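PDB 3U3W: transcriptional activator PlcR protein from Bacillus thuringiensis, which binds DNA as a virulence regulator that is activated by the quorum-sensing signal peptide PapR. Local coordinates for residues K173-F178 against K204-D209. Sequence-based numbering, arbitrary orientation.
Sequences KGIDLF and KALYLD
I175 does most of the touching, and A205 is the residue it lands on. Its CG1 lies against the methyl of A205, with I175 CG1 to A205 CB at 3.8 Å. One carbon further out, I175 CD1 sits over the last turn of the partner helix, 3.7 Å from A205 O and 4.0 Å from L206 CD2. The same methyl comes up to the carboxylate of D209, with I175 CD1 3.9 Å from D209 OD2. With CG1 beside the backbone N and anti to the carbonyl carbon (chi1 -74°) and the chain then extended to CD1, the arm reaches the other helix. F178 meets the A205 methyl from a direction roughly at right angles to that of I175, its ring oblique to it, F178 CE2 to A205 CB 4.0 Å. No hydrogen bond joins the segments; the contact is van der Waals packing, mostly between apolar groups.

These are neighbouring antiparallel helices, 171-187 and 192-208, of the TPR-like C-terminal domain, running at 148° to each other with the local axes 9.7 Å apart. The small residues G174 and A205 lie on the facing sides.

Further out, F178 also packs on V198 and N201 and reaches helix 153-167 at N159, A162 and N163, tying three successive helices together. L206 turns to S215 and Q218 of helix 212-228. D209, just past the helix end, has its OD2 in a salt bridge with R211. From another side of helix 192-208, K204 NZ hydrogen-bonds the backbone of the bound peptide.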
# COMPACT_ATOMS: atom_id res chain seq x y z
N LYS A 173 -17.03 -13.45 -23.02
CA LYS A 173 -16.99 -12.01 -22.87
C LYS A 173 -16.25 -11.64 -21.58
O LYS A 173 -15.48 -10.67 -21.55
CB LYS A 173 -18.41 -11.44 -22.88
CG LYS A 173 -18.66 -10.38 -23.95
CD LYS A 173 -20.15 -10.03 -24.00
CE LYS A 173 -20.51 -9.19 -25.23
NZ LYS A 173 -22.00 -9.01 -25.36
N GLY A 174 -16.45 -12.42 -20.53
CA GLY A 174 -15.82 -12.14 -19.25
C GLY A 174 -14.32 -12.32 -19.31
O GLY A 174 -13.55 -11.44 -18.91
N ILE A 175 -13.91 -13.47 -19.83
CA ILE A 175 -12.50 -13.79 -20.00
C ILE A 175 -11.77 -12.74 -20.86
O ILE A 175 -10.67 -12.31 -20.51
CB ILE A 175 -12.31 -15.21 -20.53
CG1 ILE A 175 -12.58 -16.22 -19.39
CG2 ILE A 175 -10.92 -15.37 -21.13
CD1 ILE A 175 -12.92 -17.66 -19.84
N ASP A 176 -12.38 -12.31 -21.95
CA ASP A 176 -11.78 -11.28 -22.79
C ASP A 176 -11.66 -9.94 -22.07
O ASP A 176 -10.72 -9.19 -22.31
CB ASP A 176 -12.54 -11.14 -24.12
CG ASP A 176 -12.15 -12.22 -25.15
OD1 ASP A 176 -10.97 -12.64 -25.19
OD2 ASP A 176 -13.04 -12.64 -25.92
N LEU A 177 -12.61 -9.62 -21.19
CA LEU A 177 -12.57 -8.38 -20.43
C LEU A 177 -11.49 -8.44 -19.34
O LEU A 177 -10.77 -7.47 -19.12
CB LEU A 177 -13.94 -8.01 -19.86
CG LEU A 177 -13.97 -6.68 -19.10
CD1 LEU A 177 -13.14 -5.58 -19.78
CD2 LEU A 177 -15.40 -6.18 -18.84
N PHE A 178 -11.35 -9.59 -18.69
CA PHE A 178 -10.25 -9.79 -17.74
C PHE A 178 -8.89 -9.58 -18.41
O PHE A 178 -8.03 -8.86 -17.88
CB PHE A 178 -10.33 -11.18 -17.11
CG PHE A 178 -11.44 -11.31 -16.11
CD1 PHE A 178 -11.59 -10.35 -15.10
CD2 PHE A 178 -12.35 -12.35 -16.19
CE1 PHE A 178 -12.63 -10.44 -14.18
CE2 PHE A 178 -13.39 -12.44 -15.27
CZ PHE A 178 -13.52 -11.48 -14.26
N LYS A 204 -11.28 -17.98 -11.91
CA LYS A 204 -12.59 -18.56 -11.69
C LYS A 204 -13.34 -18.76 -13.01
O LYS A 204 -13.91 -19.82 -13.25
CB LYS A 204 -13.44 -17.72 -10.71
CG LYS A 204 -13.00 -17.82 -9.25
CD LYS A 204 -13.84 -16.89 -8.37
CE LYS A 204 -15.30 -17.31 -8.37
NZ LYS A 204 -15.42 -18.67 -7.81
N ALA A 205 -13.33 -17.73 -13.85
CA ALA A 205 -13.92 -17.78 -15.19
C ALA A 205 -13.31 -18.86 -16.13
O ALA A 205 -14.04 -19.57 -16.82
CB ALA A 205 -13.87 -16.38 -15.85
N LEU A 206 -11.98 -18.96 -16.14
CA LEU A 206 -11.29 -20.01 -16.89
C LEU A 206 -11.73 -21.38 -16.41
O LEU A 206 -12.00 -22.28 -17.23
CB LEU A 206 -9.76 -19.85 -16.78
CG LEU A 206 -9.22 -18.59 -17.49
CD1 LEU A 206 -7.86 -18.13 -16.98
CD2 LEU A 206 -9.18 -18.80 -19.01
N TYR A 207 -11.82 -21.54 -15.09
CA TYR A 207 -12.27 -22.80 -14.51
C TYR A 207 -13.71 -23.12 -14.95
O TYR A 207 -14.02 -24.26 -15.27
CB TYR A 207 -12.17 -22.74 -12.99
CG TYR A 207 -12.56 -24.02 -12.27
CD1 TYR A 207 -13.90 -24.39 -12.12
CD2 TYR A 207 -11.59 -24.85 -11.71
CE1 TYR A 207 -14.26 -25.55 -11.44
CE2 TYR A 207 -11.93 -26.01 -11.05
CZ TYR A 207 -13.27 -26.36 -10.91
OH TYR A 207 -13.59 -27.52 -10.23
N LEU A 208 -14.59 -22.12 -14.95
CA LEU A 208 -15.99 -22.37 -15.31
C LEU A 208 -16.08 -22.79 -16.79
O LEU A 208 -17.00 -23.50 -17.18
CB LEU A 208 -16.88 -21.15 -15.04
CG LEU A 208 -17.18 -20.81 -13.57
CD1 LEU A 208 -17.92 -19.48 -13.47
CD2 LEU A 208 -17.98 -21.93 -12.87
N ASP A 209 -15.10 -22.34 -17.58
CA ASP A 209 -14.96 -22.67 -18.99
C ASP A 209 -14.16 -23.96 -19.21
O ASP A 209 -13.78 -24.28 -20.34
CB ASP A 209 -14.28 -21.51 -19.72
CG ASP A 209 -14.72 -21.39 -21.18
OD1 ASP A 209 -15.78 -21.96 -21.53
OD2 ASP A 209 -14.02 -20.70 -21.96